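Local coordinates for protein D-aminoacid aminotransferase-like PLP-dependent enzyme (Haemophilus somnus, PDB 3CEB) that probably acts as a pyridoxal-phosphate-dependent 4-amino-4-deoxychorismate lyase of the class IV aminotransferase family, its cofactor joined covalently to a lysine, at residues 9-12 and 17-20; 111-116 and 123-128. All coordinates share one frame; numbering follows the deposited sequence.

In the fold
From the N terminus, the chain runs up strand 7-14, turns and comes back through strand 17-18; contact 1 closes this short hairpin at the outer side of an antiparallel sheet, just before helix 21-35. Much later, after strand 90-94 and the cofactor-bearing Lys103, helix 108-114 leads into strand 122-127, and contact 2 closes the loop between them, setting the helix on the three-stranded sheet. The two contacts follow one another in series, neither nested nor crossed. The centres of contact 1 and contact 2 are about 26 Å apart, on opposite sides of the centre of the chain, and the contacts do not touch. Together they illustrate local closure in two different sheets of one class IV aminotransferase-like chain.

Contact 1: residues 9-12 and 17-20; sequences ETIL and QAKN
Ile11 and Leu12 meet the returning residues Ala18 and Lys19 at the outer side of the sheet, with the larger share falling to Leu12. Earlier on the strand, Glu9 is turned to other duties: its carboxylate takes a salt bridge from Arg27 and a hydrogen bond from His24, which ties the strand to helix 21-35. Ile11 makes the first approach across the hairpin. Its CG2 branch comes to 4.4 Å from Ala18 CB, a light methyl-to-methyl contact, while the same residue also packs against Ile21 and His24 of the helix. At Leu12 the backbones join. Lys19 N gives its proton to Leu12 O over 2.9 Å, and the same oxygen receives a CA-H...O contact from Ala18 CA at 3.4 Å. The return bond expected of a hydrogen-bonded antiparallel pair is replaced by a water, which accepts from Leu12 N at 3.0 Å and donates to Lys19 O at 2.7 Å. The backbones thus part by one water on this side, and both polar groups are still satisfied. The side chains complete the match: Leu12 CD2 lies 4.2 Å from Lys19 CG. With chi1 at -63°, the lysine chain starts out beside its own backbone N, which puts CB and CG alongside Leu12 O, then bends and carries NZ away from residues 9-12; part of the chain touches Glu14. Lys19 is followed directly by Asn20, at the N-cap position of helix 21-35. The whole is a short beta hairpin whose hydrogen-bonded pair has been opened by water, at the point where the edge of an antiparallel sheet gives way to a helix.

Contact 2: residues 111-116 and 123-128; sequences NNLLKQ and IMIIRQ. With SO4 (sulfate ion), chain F.
Leu113 and Leu114 of the helix rest on Ile123 of the strand, in a contact made by apolar side chains pressed against the side chains and backbone of the helix. The isoleucine enters as a wedge with two prongs. Its longer branch, placed between the backbone N and the carbonyl carbon by a chi1 of 63°, brings CD1 to 3.5 Å from Leu113 CB, and the same methyl lies 3.6 Å from Leu114 N, so it presses on the helix backbone itself as well as on a side chain. The shorter branch also lies against the backbone, with Ile123 CG2 at 3.9 Å from Leu113 O and 4.0 Å from Leu114 CA, and Leu114 CD1 just beyond at 4.2 Å. Further along the same side of the strand, Ile125 continues the apolar surface, its CD1 lying 4.3 Å from Leu113 CD1. Val93 of the neighbouring strand 90-94 touches both Leu113 and Ile123, which widens the floor under the helix. Met124, a selenomethionine, and Ile126 alternate with these and belong to the other side of the sheet, where Ile126 packs on Val131.

Polar interactions stay within each element or lead outward. Gln116 N bonds to Leu113 O at 2.8 Å within the segment, and Lys115 NZ makes a weak bond to Asn112 OD1. In the strand, Ile125 O also accepts from the hydroxyl of Thr132. On the side of the helix turned from the strand, Asn111 ND2 donates to sulfate O2 at 3.1 Å with a fairly straight N-H...O angle of 162°, and more weakly to O4; the sulfate is probably a guest from the crystallisation liquor.

Because strands 90-94 and 122-127 are parallel neighbours, with helix 108-114 between them in sequence and leaning on both, this is the helix-on-sheet packing of a beta-alpha-beta crossover.

Contact 1: residues 9-12 and 17-20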
loop_
_atom_site.group_PDB
_atom_site.type_symbol
_atom_site.label_atom_id
_atom_site.label_comp_id
_atom_site.label_asym_id
_atom_site.label_seq_id
_atom_site.Cartn_x
_atom_site.Cartn_y
_atom_site.Cartn_z
ATOM N N GLU A 9 5.397 -6.023 4.417
ATOM C CA GLU A 9 4.170 -5.383 4.877
ATOM C C GLU A 9 4.594 -4.119 5.638
ATOM O O GLU A 9 5.609 -4.123 6.332
ATOM C CB GLU A 9 3.377 -6.321 5.798
ATOM C CG GLU A 9 2.655 -7.460 5.058
ATOM C CD GLU A 9 1.452 -6.982 4.231
ATOM O OE1 GLU A 9 0.824 -5.987 4.638
ATOM O OE2 GLU A 9 1.155 -7.586 3.163
ATOM N N THR A 10 3.856 -3.032 5.487
ATOM C CA THR A 10 4.143 -1.813 6.221
ATOM C C THR A 10 2.943 -1.525 7.097
ATOM O O THR A 10 1.841 -1.317 6.600
ATOM C CB THR A 10 4.382 -0.664 5.254
ATOM O OG1 THR A 10 5.450 -1.038 4.394
ATOM C CG2 THR A 10 4.775 0.616 5.952
ATOM N N ILE A 11 3.179 -1.525 8.403
ATOM C CA ILE A 11 2.135 -1.351 9.372
ATOM C C ILE A 11 2.272 -0.049 10.128
ATOM O O ILE A 11 3.357 0.357 10.548
ATOM C CB ILE A 11 2.159 -2.512 10.356
ATOM C CG1 ILE A 11 1.925 -3.836 9.583
ATOM C CG2 ILE A 11 1.147 -2.269 11.498
ATOM C CD1 ILE A 11 2.504 -5.048 10.265
ATOM N N LEU A 12 1.143 0.627 10.281
ATOM C CA LEU A 12 1.100 1.888 11.006
ATOM C C LEU A 12 0.764 1.634 12.477
ATOM O O LEU A 12 -0.080 0.813 12.796
ATOM C CB LEU A 12 0.051 2.788 10.368
ATOM C CG LEU A 12 -0.333 4.105 11.032
ATOM C CD1 LEU A 12 0.853 5.046 11.121
ATOM C CD2 LEU A 12 -1.506 4.749 10.254
ATOM N N GLN A 17 -1.999 2.368 18.740
ATOM C CA GLN A 17 -2.526 1.093 18.243
ATOM C C GLN A 17 -1.946 0.742 16.874
ATOM O O GLN A 17 -1.730 1.602 16.032
ATOM C CB GLN A 17 -4.033 1.130 18.088
ATOM C CG GLN A 17 -4.855 1.410 19.333
ATOM C CD GLN A 17 -6.243 1.869 18.917
ATOM O OE1 GLN A 17 -6.669 1.610 17.772
ATOM N NE2 GLN A 17 -6.935 2.586 19.798
ATOM N N ALA A 18 -1.696 -0.534 16.665
ATOM C CA ALA A 18 -1.331 -1.043 15.349
ATOM C C ALA A 18 -2.623 -0.977 14.559
ATOM O O ALA A 18 -3.670 -1.314 15.059
ATOM C CB ALA A 18 -0.824 -2.498 15.450
ATOM N N LYS A 19 -2.558 -0.528 13.321
ATOM C CA LYS A 19 -3.766 -0.360 12.511
ATOM C C LYS A 19 -3.986 -1.413 11.436
ATOM O O LYS A 19 -3.044 -1.830 10.759
ATOM C CB LYS A 19 -3.707 0.994 11.821
ATOM C CG LYS A 19 -3.712 2.165 12.777
ATOM C CD LYS A 19 -4.940 2.122 13.667
ATOM C CE LYS A 19 -5.374 3.517 13.977
ATOM N NZ LYS A 19 -6.581 3.593 14.851
ATOM N N ASN A 20 -5.257 -1.790 11.255
ATOM C CA ASN A 20 -5.678 -2.670 10.151
ATOM C C ASN A 20 -4.910 -3.960 10.127
ATOM O O ASN A 20 -4.639 -4.530 9.082
ATOM C CB ASN A 20 -5.527 -1.941 8.828
ATOM C CG ASN A 20 -6.440 -0.721 8.731
ATOM O OD1 ASN A 20 -7.521 -0.673 9.339
ATOM N ND2 ASN A 20 -6.024 0.259 7.943
HETATM O O HOH W 1 -1.369 -0.512 9.091
#

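Contact 2: residues 111-116 and 123-128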
loop_
_atom_site.group_PDB
_atom_site.type_symbol
_atom_site.label_atom_id
_atom_site.label_comp_id
_atom_site.label_asym_id
_atom_site.label_seq_id
_atom_site.Cartn_x
_atom_site.Cartn_y
_atom_site.Cartn_z
ATOM N N ASN A 111 10.523 2.462 -8.639
ATOM C CA ASN A 111 11.354 3.589 -8.255
ATOM C C ASN A 111 11.794 4.365 -9.473
ATOM O O ASN A 111 11.904 5.607 -9.438
ATOM C CB ASN A 111 12.546 3.138 -7.407
ATOM C CG ASN A 111 12.120 2.715 -6.009
ATOM O OD1 ASN A 111 11.107 3.175 -5.504
ATOM N ND2 ASN A 111 12.877 1.855 -5.393
ATOM N N ASN A 112 12.052 3.635 -10.560
ATOM C CA ASN A 112 12.391 4.263 -11.839
ATOM C C ASN A 112 11.227 5.043 -12.447
ATOM O O ASN A 112 11.439 6.043 -13.094
ATOM C CB ASN A 112 12.922 3.249 -12.825
ATOM C CG ASN A 112 14.307 2.799 -12.460
ATOM O OD1 ASN A 112 15.097 3.592 -11.913
ATOM N ND2 ASN A 112 14.630 1.524 -12.746
ATOM N N LEU A 113 10.004 4.576 -12.240
ATOM C CA LEU A 113 8.827 5.286 -12.710
ATOM C C LEU A 113 8.693 6.571 -11.910
ATOM O O LEU A 113 8.476 7.620 -12.461
ATOM C CB LEU A 113 7.562 4.435 -12.583
ATOM C CG LEU A 113 7.591 3.250 -13.563
ATOM C CD1 LEU A 113 6.325 2.422 -13.486
ATOM C CD2 LEU A 113 7.873 3.755 -14.985
ATOM N N LEU A 114 8.888 6.484 -10.604
ATOM C CA LEU A 114 8.781 7.661 -9.725
ATOM C C LEU A 114 9.734 8.769 -10.132
ATOM O O LEU A 114 9.424 9.910 -9.917
ATOM C CB LEU A 114 9.080 7.293 -8.275
ATOM C CG LEU A 114 8.852 8.355 -7.195
ATOM C CD1 LEU A 114 7.407 8.812 -7.160
ATOM C CD2 LEU A 114 9.289 7.745 -5.841
ATOM N N LYS A 115 10.876 8.422 -10.709
ATOM C CA LYS A 115 11.845 9.436 -11.153
ATOM C C LYS A 115 11.256 10.311 -12.215
ATOM O O LYS A 115 11.784 11.346 -12.503
ATOM C CB LYS A 115 13.138 8.829 -11.718
ATOM C CG LYS A 115 14.014 8.214 -10.684
ATOM C CD LYS A 115 15.304 7.696 -11.299
ATOM C CE LYS A 115 16.024 6.728 -10.331
ATOM N NZ LYS A 115 17.201 6.146 -11.056
ATOM N N GLN A 116 10.160 9.885 -12.807
ATOM C CA GLN A 116 9.518 10.685 -13.854
ATOM C C GLN A 116 8.525 11.719 -13.300
ATOM O O GLN A 116 7.816 12.366 -14.059
ATOM C CB GLN A 116 8.778 9.775 -14.833
ATOM C CG GLN A 116 9.711 9.010 -15.739
ATOM C CD GLN A 116 8.987 7.956 -16.552
ATOM O OE1 GLN A 116 7.980 8.232 -17.228
ATOM N NE2 GLN A 116 9.490 6.734 -16.490
ATOM N N ILE A 123 3.423 9.906 -8.619
ATOM C CA ILE A 123 3.049 9.540 -9.985
ATOM C C ILE A 123 1.725 8.829 -9.989
ATOM O O ILE A 123 1.162 8.526 -8.943
ATOM C CB ILE A 123 4.106 8.670 -10.737
ATOM C CG1 ILE A 123 4.309 7.306 -10.050
ATOM C CG2 ILE A 123 5.406 9.420 -10.849
ATOM C CD1 ILE A 123 5.315 6.373 -10.724
HETATM N N MSE A 124 1.256 8.550 -11.189
HETATM C CA MSE A 124 -0.002 7.886 -11.389
HETATM C C MSE A 124 0.198 6.945 -12.569
HETATM O O MSE A 124 0.390 7.376 -13.695
HETATM C CB MSE A 124 -1.054 8.952 -11.651
HETATM C CG MSE A 124 -2.404 8.414 -11.995
HETATM SE SE MSE A 124 -3.761 9.798 -12.048
HETATM C CE MSE A 124 -4.027 9.871 -10.151
ATOM N N ILE A 125 0.241 5.649 -12.287
ATOM C CA ILE A 125 0.605 4.669 -13.301
ATOM C C ILE A 125 -0.582 4.262 -14.172
ATOM O O ILE A 125 -1.574 3.674 -13.700
ATOM C CB ILE A 125 1.233 3.430 -12.661
ATOM C CG1 ILE A 125 2.505 3.816 -11.876
ATOM C CG2 ILE A 125 1.572 2.408 -13.740
ATOM C CD1 ILE A 125 2.966 2.797 -10.904
ATOM N N ILE A 126 -0.447 4.575 -15.451
ATOM C CA ILE A 126 -1.417 4.233 -16.450
ATOM C C ILE A 126 -0.935 2.986 -17.158
ATOM O O ILE A 126 0.048 3.013 -17.908
ATOM C CB ILE A 126 -1.576 5.368 -17.467
ATOM C CG1 ILE A 126 -1.816 6.674 -16.707
ATOM C CG2 ILE A 126 -2.705 5.063 -18.429
ATOM C CD1 ILE A 126 -2.935 6.542 -15.715
ATOM N N ARG A 127 -1.659 1.897 -16.919
ATOM C CA ARG A 127 -1.334 0.594 -17.461
ATOM C C ARG A 127 -2.486 0.082 -18.303
ATOM O O ARG A 127 -3.591 -0.151 -17.798
ATOM C CB ARG A 127 -1.074 -0.374 -16.303
ATOM C CG ARG A 127 -0.748 -1.814 -16.694
ATOM C CD ARG A 127 -0.795 -2.762 -15.504
ATOM N NE ARG A 127 -0.489 -4.117 -15.922
ATOM C CZ ARG A 127 -1.371 -4.961 -16.453
ATOM N NH1 ARG A 127 -2.625 -4.604 -16.591
ATOM N NH2 ARG A 127 -1.009 -6.171 -16.832
ATOM N N GLN A 128 -2.207 -0.095 -19.592
ATOM C CA GLN A 128 -3.168 -0.676 -20.506
ATOM C C GLN A 128 -4.460 0.107 -20.441
ATOM O O GLN A 128 -5.529 -0.463 -20.308
ATOM C CB GLN A 128 -3.381 -2.155 -20.160
ATOM C CG GLN A 128 -2.217 -3.003 -20.693
ATOM C CD GLN A 128 -2.215 -4.474 -20.243
ATOM O OE1 GLN A 128 -3.245 -5.150 -20.254
ATOM N NE2 GLN A 128 -1.032 -4.972 -19.868
HETATM S S SO4 F . 12.975 0.747 -1.714
HETATM O O1 SO4 F . 12.169 -0.016 -0.735
HETATM O O2 SO4 F . 11.964 1.545 -2.488
HETATM O O3 SO4 F . 13.986 1.539 -1.024
HETATM O O4 SO4 F . 13.771 -0.055 -2.648
#